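Local coordinates for methionine-binding lipoprotein MetQ (Bacillus subtilis subsp. subtilis, PDB 4GOT) that probably binds methionine and passes it to the membrane permease of the MetNPQ ABC transporter, and takes part in methionine sulfoxide transport, at residues S41-Y46 against V158-T163; Y92-K97 against K165-K170; A106-T111 against A174-V179. All blocks are in the same frame, centred on the assembly; numbering follows the deposited sequence.

Interaction 1 of 3, residues S41-Y46 against V158-T163; sequences SDYKMY and VAPELT. With MSE (selenomethionine), chain B.
Glu161 and Tyr43 meet loop to loop between the two lobes of this periplasmic-binding-protein fold, beside the bound selenomethionine: the turn leading into helix 44-51, from the lobe of the six-stranded sheet, touches the loop between strand 154-158 and helix 163-168 of the other lobe. Glu161 carries the bridge. Its chain, bent at chi2 (72°), swings the carboxylate over to the turn, where Tyr43 N donates to Glu161 OE2 at 3.0 Å from above the carboxylate plane. The same oxygen lies over one face of the Tyr43 ring, 3.5 Å above its plane and toward the rim, with ring and carboxylate nearly perpendicular. Against the opposite face sits CE of the bound selenomethionine, over the ring centre, while Pro160 CB approaches Tyr43 CE2 obliquely at 3.7 Å. Tyr43 OH is hydrogen-bonded to Asn180, which fixes the ring's far end. With an alanine here, the ligand's CE methyl would probably lose its aromatic wall and Asn180 the hydroxyl it bonds. Asp42 OD2 caps the turn by accepting from Lys44 N, and one water donates both to Asp42 OD2 and to Glu161 OE1, at 2.7 Å each.

Interaction 2 of 3, residues Y92-K97 against K165-K170; sequences YSKTYK and KAYENK
The aliphatic chain of Lys94 crosses one face of the Tyr167 ring at about a right angle. The contact lies at the surface of the lobe built on the five-stranded mixed sheet, where the loop after strand 90-92 packs against the C-terminal end of helix 163-168, which is closed by a Schellman motif at Lys170. Lys94 CG makes a CH-pi contact, 4.2 Å from the ring centroid, and CD reaches the CZ and OH end of the ring. Bends at chi2, chi3 and chi4 then turn the ammonium to the helix end, where NZ donates to Glu168 O at 3.2 Å; its cation-pi distance to the ring is long, at most a weak attraction. A water bridges the two backbones, accepting from Lys94 N at 2.9 Å and donating to Tyr167 O at 3.0 Å. At the ring edge, Ser93 C lies near the plane, 3.7 Å from Tyr167 CE1. Tyr92 turns its own edge toward the face of Tyr167 in a T-shaped pair, with the planes at 68°. With CG of Tyr167 trans to the backbone N (chi1 161°), the ring extends from the helix to the loop and is met by all three residues. Farther out, Thr95 CG2 touches Lys170 CD at 3.8 Å.

A second shell sets these groups. Tyr92, the last residue of strand 90-92, is tied to Val175 of strand 174-177 by a backbone bond, and its ring also packs on Ile177. Ser93 OG accepts from the backbone N of Thr95 and Tyr96, an ST turn and ST motif, and is also hydrogen-bonded to Asp173 O, so it ties the turn carrying Lys94 to Asp173 as well. On the helix, Lys165 NZ forms a salt bridge with Glu168 OE1 at 2.7 Å.

Interaction 3 of 3, residues A106-T111 against A174-V179; sequences ATIILT and AVFINV. With MSE (selenomethionine), chain B.
Ile109 and Val175 have the nearest CA atoms of the two segments, 4.6 Å apart, and their side chains lie side by side, pointing the same way, with Ile109 CG1 3.7 Å from Val175 CG2. The backbones beneath them are joined firmly: Ile109 N donates to Ala174 O at 2.9 Å, and Ile109 O in turn accepts from Phe176 N at the same length. On the other face of the sheet Ile108 CD1 rests on Ala174 CB, while Ile108 CG2 comes to the edge of the Phe176 ring, 3.7 Å from CE1. Leu110 CD2 reaches the same CE1 from an oblique direction, so that one corner of the ring is gripped by two branched side chains. Strands 107-111 and 174-177, their directions 12° apart, are parallel neighbours within the mixed five-stranded sheet of this lobe, an alpha/beta arrangement in which helix 117-126 packs on Leu110, Thr111 and Phe176, and helix 163-168 on Ile109 and Val175. Toward the two ends the pairing slackens. At the start Ala174 N reaches Thr107 O only by a weak bond of 3.4 Å, and Thr107 is partly exposed. At the ligand end the strands part beyond Phe176: Thr111 CG2 still touches Phe176 O, and beyond it Asn178, just before helix 179-184, lines the selenomethionine pocket.

Overall arrangement
From the N terminus, the chain first supplies 41-46 of the six-stranded lobe, then 92-97 and 106-111 of the other, before the partners 158-163, 165-170 and 174-179 follow in the same order. Every pair of contacts therefore crosses: interaction 1 closes the longest loop and interaction 3 the shortest. Interaction 1 joins the two lobes beside the ligand, whereas interactions 2 and 3 lie within the second lobe, their centres about 9 Å apart. Tyr92 O bonds Val175 N, tying interaction 2 to the sheet of interaction 3. Val158 N bonds Leu110 O, and Tyr43 OH packs on Asn178, linking interactions 1 and 3 around the selenomethionine.

Interaction 1 of 3, residues S41-Y46 against V158-T163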
loop_
_atom_site.group_PDB
_atom_site.type_symbol
_atom_site.label_atom_id
_atom_site.label_comp_id
_atom_site.label_asym_id
_atom_site.label_seq_id
_atom_site.Cartn_x
_atom_site.Cartn_y
_atom_site.Cartn_z
ATOM N N SER A 41 0.274 -12.867 7.063
ATOM C CA SER A 41 1.745 -12.634 7.119
ATOM C C SER A 41 2.354 -11.940 5.902
ATOM O O SER A 41 3.451 -11.402 5.993
ATOM C CB SER A 41 2.514 -13.919 7.397
ATOM O OG SER A 41 2.083 -14.994 6.590
ATOM N N ASP A 42 1.701 -11.992 4.745
ATOM C CA ASP A 42 2.220 -11.226 3.590
ATOM C C ASP A 42 1.139 -10.944 2.571
ATOM O O ASP A 42 0.093 -11.587 2.558
ATOM C CB ASP A 42 3.448 -11.933 2.946
ATOM C CG ASP A 42 3.077 -12.805 1.726
ATOM O OD1 ASP A 42 2.629 -13.938 1.952
ATOM O OD2 ASP A 42 3.234 -12.345 0.541
ATOM N N TYR A 43 1.413 -9.912 1.751
ATOM C CA TYR A 43 0.506 -9.320 0.838
ATOM C C TYR A 43 -0.150 -10.355 -0.064
ATOM O O TYR A 43 -1.316 -10.189 -0.434
ATOM C CB TYR A 43 1.278 -8.333 -0.073
ATOM C CG TYR A 43 1.648 -6.929 0.422
ATOM C CD1 TYR A 43 1.087 -6.349 1.538
ATOM C CD2 TYR A 43 2.567 -6.163 -0.318
ATOM C CE1 TYR A 43 1.418 -5.046 1.924
ATOM C CE2 TYR A 43 2.918 -4.872 0.051
ATOM C CZ TYR A 43 2.343 -4.315 1.182
ATOM O OH TYR A 43 2.690 -3.047 1.534
ATOM N N LYS A 44 0.562 -11.418 -0.427
ATOM C CA LYS A 44 0.013 -12.397 -1.383
ATOM C C LYS A 44 -1.136 -13.215 -0.771
ATOM O O LYS A 44 -1.928 -13.811 -1.494
ATOM C CB LYS A 44 1.108 -13.329 -1.932
ATOM C CG LYS A 44 2.104 -12.716 -2.923
ATOM C CD LYS A 44 1.404 -12.048 -4.126
ATOM C CE LYS A 44 1.957 -12.453 -5.496
ATOM N NZ LYS A 44 3.418 -12.204 -5.613
HETATM N N MSE A 45 -1.223 -13.238 0.562
HETATM C CA MSE A 45 -2.256 -14.006 1.234
HETATM C C MSE A 45 -3.676 -13.412 1.187
HETATM O O MSE A 45 -4.674 -14.151 1.298
HETATM C CB MSE A 45 -1.855 -14.260 2.701
HETATM C CG MSE A 45 -0.668 -15.158 2.785
HETATM SE SE MSE A 45 -0.267 -15.591 4.659
HETATM C CE MSE A 45 -1.891 -16.611 5.089
ATOM N N TYR A 46 -3.784 -12.094 1.044
ATOM C CA TYR A 46 -5.047 -11.390 1.288
ATOM C C TYR A 46 -6.086 -11.671 0.186
ATOM O O TYR A 46 -7.203 -12.011 0.489
ATOM C CB TYR A 46 -4.776 -9.893 1.455
ATOM C CG TYR A 46 -4.054 -9.587 2.752
ATOM C CD1 TYR A 46 -2.669 -9.628 2.841
ATOM C CD2 TYR A 46 -4.769 -9.291 3.915
ATOM C CE1 TYR A 46 -2.015 -9.384 4.071
ATOM C CE2 TYR A 46 -4.126 -9.073 5.132
ATOM C CZ TYR A 46 -2.757 -9.105 5.218
ATOM O OH TYR A 46 -2.152 -8.813 6.439
ATOM N N VAL A 158 13.715 -6.930 -2.452
ATOM C CA VAL A 158 13.420 -7.578 -1.168
ATOM C C VAL A 158 11.896 -7.625 -0.979
ATOM O O VAL A 158 11.184 -6.727 -1.411
ATOM C CB VAL A 158 14.097 -6.804 -0.007
ATOM C CG1 VAL A 158 13.687 -7.349 1.361
ATOM C CG2 VAL A 158 15.634 -6.860 -0.164
ATOM N N ALA A 159 11.404 -8.635 -0.277
ATOM C CA ALA A 159 9.987 -8.689 0.037
ATOM C C ALA A 159 9.590 -7.404 0.789
ATOM O O ALA A 159 10.393 -6.883 1.569
ATOM C CB ALA A 159 9.667 -9.949 0.846
ATOM N N PRO A 160 8.376 -6.856 0.513
ATOM C CA PRO A 160 7.922 -5.601 1.165
ATOM C C PRO A 160 7.833 -5.778 2.684
ATOM O O PRO A 160 8.008 -4.838 3.439
ATOM C CB PRO A 160 6.547 -5.321 0.526
ATOM C CG PRO A 160 6.297 -6.464 -0.400
ATOM C CD PRO A 160 7.520 -7.247 -0.621
ATOM N N GLU A 161 7.646 -7.028 3.121
ATOM C CA GLU A 161 7.610 -7.349 4.536
ATOM C C GLU A 161 8.981 -7.245 5.240
ATOM O O GLU A 161 9.070 -7.335 6.490
ATOM C CB GLU A 161 7.049 -8.798 4.704
ATOM C CG GLU A 161 5.559 -8.978 4.380
ATOM C CD GLU A 161 5.188 -8.911 2.876
ATOM O OE1 GLU A 161 6.045 -9.308 2.023
ATOM O OE2 GLU A 161 4.001 -8.537 2.566
ATOM N N LEU A 162 10.051 -7.164 4.456
ATOM C CA LEU A 162 11.407 -7.286 4.966
ATOM C C LEU A 162 12.269 -6.106 4.588
ATOM O O LEU A 162 13.410 -6.075 5.012
ATOM C CB LEU A 162 12.081 -8.552 4.397
ATOM C CG LEU A 162 11.592 -9.910 4.938
ATOM C CD1 LEU A 162 12.317 -11.029 4.184
ATOM C CD2 LEU A 162 11.710 -10.051 6.476
ATOM N N THR A 163 11.762 -5.149 3.794
ATOM C CA THR A 163 12.568 -3.970 3.486
ATOM C C THR A 163 12.967 -3.109 4.735
ATOM O O THR A 163 14.074 -2.504 4.772
ATOM C CB THR A 163 11.936 -3.074 2.416
ATOM O OG1 THR A 163 10.588 -2.775 2.782
ATOM C CG2 THR A 163 12.003 -3.729 1.020
HETATM N N MSE B 300 -0.517 -0.266 1.976
HETATM C CA MSE B 300 0.449 -0.397 0.845
HETATM C C MSE B 300 0.754 0.969 0.144
HETATM O O MSE B 300 -0.190 1.639 -0.179
HETATM O OXT MSE B 300 1.889 1.417 -0.159
HETATM C CB MSE B 300 -0.145 -1.360 -0.194
HETATM C CG MSE B 300 0.799 -1.842 -1.250
HETATM SE SE MSE B 300 -0.098 -2.899 -2.664
HETATM C CE MSE B 300 -0.325 -4.681 -1.582
HETATM O O HOH W 1 4.692 -10.194 -0.156
#

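Interaction 2 of 3, residues Y92-K97 against K165-K170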
loop_
_atom_site.group_PDB
_atom_site.type_symbol
_atom_site.label_atom_id
_atom_site.label_comp_id
_atom_site.label_asym_id
_atom_site.label_seq_id
_atom_site.Cartn_x
_atom_site.Cartn_y
_atom_site.Cartn_z
ATOM N N TYR A 92 14.180 5.350 2.409
ATOM C CA TYR A 92 14.849 5.398 3.699
ATOM C C TYR A 92 16.341 5.063 3.492
ATOM O O TYR A 92 16.694 4.280 2.598
ATOM C CB TYR A 92 14.229 4.349 4.621
ATOM C CG TYR A 92 12.798 4.652 5.025
ATOM C CD1 TYR A 92 11.731 4.368 4.160
ATOM C CD2 TYR A 92 12.509 5.206 6.272
ATOM C CE1 TYR A 92 10.427 4.640 4.514
ATOM C CE2 TYR A 92 11.203 5.477 6.636
ATOM C CZ TYR A 92 10.161 5.191 5.752
ATOM O OH TYR A 92 8.846 5.453 6.092
ATOM N N SER A 93 17.206 5.672 4.297
ATOM C CA SER A 93 18.632 5.333 4.324
ATOM C C SER A 93 19.196 5.619 5.704
ATOM O O SER A 93 18.907 6.676 6.233
ATOM C CB SER A 93 19.408 6.184 3.312
ATOM O OG SER A 93 20.756 5.754 3.247
ATOM N N LYS A 94 20.026 4.717 6.266
ATOM C CA LYS A 94 20.780 5.052 7.497
ATOM C C LYS A 94 22.052 5.829 7.195
ATOM O O LYS A 94 22.671 6.369 8.090
ATOM C CB LYS A 94 21.184 3.780 8.263
ATOM C CG LYS A 94 20.035 2.882 8.660
ATOM C CD LYS A 94 19.430 3.268 9.991
ATOM C CE LYS A 94 18.974 2.029 10.751
ATOM N NZ LYS A 94 20.108 1.146 11.193
ATOM N N THR A 95 22.441 5.867 5.918
ATOM C CA THR A 95 23.803 6.237 5.505
ATOM C C THR A 95 23.828 7.535 4.666
ATOM O O THR A 95 24.777 8.270 4.752
ATOM C CB THR A 95 24.500 5.047 4.763
ATOM O OG1 THR A 95 23.665 4.557 3.718
ATOM C CG2 THR A 95 24.754 3.856 5.718
ATOM N N TYR A 96 22.780 7.823 3.892
ATOM C CA TYR A 96 22.694 9.081 3.149
ATOM C C TYR A 96 21.446 9.894 3.520
ATOM O O TYR A 96 20.371 9.353 3.788
ATOM C CB TYR A 96 22.669 8.783 1.652
ATOM C CG TYR A 96 23.942 8.167 1.157
ATOM C CD1 TYR A 96 25.028 8.972 0.768
ATOM C CD2 TYR A 96 24.089 6.787 1.098
ATOM C CE1 TYR A 96 26.205 8.408 0.318
ATOM C CE2 TYR A 96 25.271 6.207 0.650
ATOM C CZ TYR A 96 26.321 7.029 0.261
ATOM O OH TYR A 96 27.473 6.465 -0.186
ATOM N N LYS A 97 21.590 11.205 3.444
ATOM C CA LYS A 97 20.591 12.158 3.920
ATOM C C LYS A 97 19.553 12.498 2.850
ATOM O O LYS A 97 18.428 12.899 3.157
ATOM C CB LYS A 97 21.304 13.441 4.387
ATOM C CG LYS A 97 20.617 14.141 5.544
ATOM C CD LYS A 97 20.609 13.300 6.819
ATOM C CE LYS A 97 19.871 14.044 7.938
ATOM N NZ LYS A 97 19.735 13.223 9.177
ATOM N N LYS A 165 13.933 -4.400 7.444
ATOM C CA LYS A 165 15.194 -5.076 7.827
ATOM C C LYS A 165 16.388 -4.725 6.909
ATOM O O LYS A 165 17.483 -4.534 7.417
ATOM C CB LYS A 165 15.059 -6.608 7.936
ATOM C CG LYS A 165 13.961 -7.133 8.867
ATOM C CD LYS A 165 14.145 -6.714 10.322
ATOM C CE LYS A 165 13.162 -5.612 10.755
ATOM N NZ LYS A 165 13.366 -5.113 12.174
ATOM N N ALA A 166 16.185 -4.656 5.583
ATOM C CA ALA A 166 17.244 -4.289 4.651
ATOM C C ALA A 166 17.778 -2.902 4.995
ATOM O O ALA A 166 18.994 -2.638 4.900
ATOM C CB ALA A 166 16.754 -4.340 3.184
ATOM N N TYR A 167 16.859 -2.029 5.404
ATOM C CA TYR A 167 17.167 -0.664 5.890
ATOM C C TYR A 167 18.006 -0.693 7.163
ATOM O O TYR A 167 19.103 -0.136 7.193
ATOM C CB TYR A 167 15.858 0.109 6.070
ATOM C CG TYR A 167 15.928 1.326 6.972
ATOM C CD1 TYR A 167 16.544 2.505 6.554
ATOM C CD2 TYR A 167 15.344 1.298 8.220
ATOM C CE1 TYR A 167 16.585 3.623 7.376
ATOM C CE2 TYR A 167 15.383 2.399 9.051
ATOM C CZ TYR A 167 16.004 3.551 8.625
ATOM O OH TYR A 167 16.018 4.596 9.486
ATOM N N GLU A 168 17.536 -1.375 8.195
ATOM C CA GLU A 168 18.320 -1.510 9.434
ATOM C C GLU A 168 19.689 -2.168 9.245
ATOM O O GLU A 168 20.638 -1.779 9.880
ATOM C CB GLU A 168 17.540 -2.308 10.473
ATOM C CG GLU A 168 16.448 -1.498 11.143
ATOM C CD GLU A 168 15.374 -2.363 11.790
ATOM O OE1 GLU A 168 15.622 -3.561 12.088
ATOM O OE2 GLU A 168 14.269 -1.835 11.994
ATOM N N ASN A 169 19.766 -3.171 8.356
ATOM C CA ASN A 169 21.017 -3.912 8.019
ATOM C C ASN A 169 21.968 -3.162 7.092
ATOM O O ASN A 169 23.052 -3.645 6.793
ATOM C CB ASN A 169 20.654 -5.237 7.325
ATOM C CG ASN A 169 19.827 -6.164 8.216
ATOM O OD1 ASN A 169 19.874 -6.043 9.424
ATOM N ND2 ASN A 169 19.046 -7.072 7.608
ATOM N N LYS A 170 21.527 -2.020 6.568
ATOM C CA LYS A 170 22.317 -1.231 5.637
ATOM C C LYS A 170 22.729 -2.055 4.418
ATOM O O LYS A 170 23.851 -1.949 3.944
ATOM C CB LYS A 170 23.535 -0.624 6.362
ATOM C CG LYS A 170 23.149 0.130 7.636
ATOM C CD LYS A 170 24.283 0.979 8.203
ATOM C CE LYS A 170 25.273 0.143 9.001
ATOM N NZ LYS A 170 24.840 -0.170 10.395
HETATM O O HOH W 2 19.974 2.040 5.278
#

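Interaction 3 of 3, residues A106-T111 against A174-V179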
loop_
_atom_site.group_PDB
_atom_site.type_symbol
_atom_site.label_atom_id
_atom_site.label_comp_id
_atom_site.label_asym_id
_atom_site.label_seq_id
_atom_site.Cartn_x
_atom_site.Cartn_y
_atom_site.Cartn_z
ATOM N N ALA A 106 25.619 3.299 -6.676
ATOM C CA ALA A 106 24.800 3.092 -5.490
ATOM C C ALA A 106 23.760 1.987 -5.756
ATOM O O ALA A 106 23.296 1.812 -6.910
ATOM C CB ALA A 106 24.140 4.398 -5.036
ATOM N N THR A 107 23.475 1.227 -4.691
ATOM C CA THR A 107 22.476 0.122 -4.658
ATOM C C THR A 107 21.150 0.601 -4.059
ATOM O O THR A 107 21.102 1.107 -2.900
ATOM C CB THR A 107 22.892 -1.059 -3.765
ATOM O OG1 THR A 107 24.059 -1.688 -4.284
ATOM C CG2 THR A 107 21.747 -2.106 -3.684
ATOM N N ILE A 108 20.088 0.400 -4.845
ATOM C CA ILE A 108 18.714 0.765 -4.493
ATOM C C ILE A 108 17.983 -0.541 -4.199
ATOM O O ILE A 108 17.969 -1.437 -5.038
ATOM C CB ILE A 108 18.000 1.557 -5.615
ATOM C CG1 ILE A 108 18.784 2.828 -6.007
ATOM C CG2 ILE A 108 16.603 1.972 -5.193
ATOM C CD1 ILE A 108 18.995 3.823 -4.891
ATOM N N ILE A 109 17.434 -0.657 -2.984
ATOM C CA ILE A 109 16.620 -1.818 -2.600
ATOM C C ILE A 109 15.138 -1.497 -2.881
ATOM O O ILE A 109 14.445 -0.800 -2.113
ATOM C CB ILE A 109 16.774 -2.239 -1.109
ATOM C CG1 ILE A 109 18.256 -2.274 -0.683
ATOM C CG2 ILE A 109 16.049 -3.565 -0.819
ATOM C CD1 ILE A 109 19.072 -3.384 -1.310
ATOM N N LEU A 110 14.695 -2.029 -4.006
ATOM C CA LEU A 110 13.302 -2.085 -4.416
ATOM C C LEU A 110 12.588 -3.183 -3.641
ATOM O O LEU A 110 13.231 -4.112 -3.144
ATOM C CB LEU A 110 13.238 -2.474 -5.899
ATOM C CG LEU A 110 13.938 -1.564 -6.921
ATOM C CD1 LEU A 110 13.781 -2.174 -8.314
ATOM C CD2 LEU A 110 13.340 -0.153 -6.863
ATOM N N THR A 111 11.263 -3.083 -3.544
ATOM C CA THR A 111 10.488 -4.245 -3.102
ATOM C C THR A 111 10.274 -5.095 -4.360
ATOM O O THR A 111 10.436 -4.604 -5.500
ATOM C CB THR A 111 9.172 -3.862 -2.355
ATOM O OG1 THR A 111 8.098 -3.694 -3.273
ATOM C CG2 THR A 111 9.331 -2.587 -1.482
ATOM N N ALA A 174 19.916 2.978 -0.263
ATOM C CA ALA A 174 18.588 3.563 -0.131
ATOM C C ALA A 174 17.585 2.421 -0.311
ATOM O O ALA A 174 17.842 1.454 -1.058
ATOM C CB ALA A 174 18.363 4.671 -1.178
ATOM N N VAL A 175 16.476 2.508 0.415
ATOM C CA VAL A 175 15.513 1.370 0.539
ATOM C C VAL A 175 14.067 1.859 0.508
ATOM O O VAL A 175 13.713 2.807 1.234
ATOM C CB VAL A 175 15.734 0.561 1.859
ATOM C CG1 VAL A 175 14.747 -0.605 1.906
ATOM C CG2 VAL A 175 17.181 0.083 1.986
ATOM N N PHE A 176 13.242 1.254 -0.372
ATOM C CA PHE A 176 11.786 1.537 -0.422
ATOM C C PHE A 176 11.051 0.767 0.665
ATOM O O PHE A 176 11.281 -0.436 0.819
ATOM C CB PHE A 176 11.170 1.190 -1.784
ATOM C CG PHE A 176 11.542 2.166 -2.884
ATOM C CD1 PHE A 176 12.697 1.970 -3.632
ATOM C CD2 PHE A 176 10.743 3.251 -3.181
ATOM C CE1 PHE A 176 13.071 2.867 -4.647
ATOM C CE2 PHE A 176 11.100 4.146 -4.201
ATOM C CZ PHE A 176 12.260 3.952 -4.938
ATOM N N ILE A 177 10.201 1.462 1.427
ATOM C CA ILE A 177 9.348 0.799 2.456
ATOM C C ILE A 177 7.909 1.384 2.327
ATOM O O ILE A 177 7.698 2.624 2.366
ATOM C CB ILE A 177 9.861 0.973 3.923
ATOM C CG1 ILE A 177 11.396 0.815 4.032
ATOM C CG2 ILE A 177 9.166 -0.030 4.842
ATOM C CD1 ILE A 177 11.985 1.104 5.411
ATOM N N ASN A 178 6.933 0.493 2.169
ATOM C CA ASN A 178 5.514 0.864 2.127
ATOM C C ASN A 178 5.149 1.391 3.514
ATOM O O ASN A 178 5.584 0.805 4.504
ATOM C CB ASN A 178 4.635 -0.365 1.845
ATOM C CG ASN A 178 4.834 -0.952 0.445
ATOM O OD1 ASN A 178 4.204 -0.511 -0.516
ATOM N ND2 ASN A 178 5.708 -1.926 0.327
ATOM N N VAL A 179 4.321 2.433 3.593
ATOM C CA VAL A 179 3.950 3.014 4.899
ATOM C C VAL A 179 3.438 1.948 5.912
ATOM O O VAL A 179 3.797 1.988 7.078
ATOM C CB VAL A 179 2.908 4.153 4.764
ATOM C CG1 VAL A 179 2.454 4.619 6.163
ATOM C CG2 VAL A 179 3.420 5.316 3.893
HETATM N N MSE B 300 -0.517 -0.266 1.976
HETATM C CA MSE B 300 0.449 -0.397 0.845
HETATM C C MSE B 300 0.754 0.969 0.144
HETATM O O MSE B 300 -0.190 1.639 -0.179
HETATM O OXT MSE B 300 1.889 1.417 -0.159
HETATM C CB MSE B 300 -0.145 -1.360 -0.194
HETATM C CG MSE B 300 0.799 -1.842 -1.250
HETATM SE SE MSE B 300 -0.098 -2.899 -2.664
HETATM C CE MSE B 300 -0.325 -4.681 -1.582
#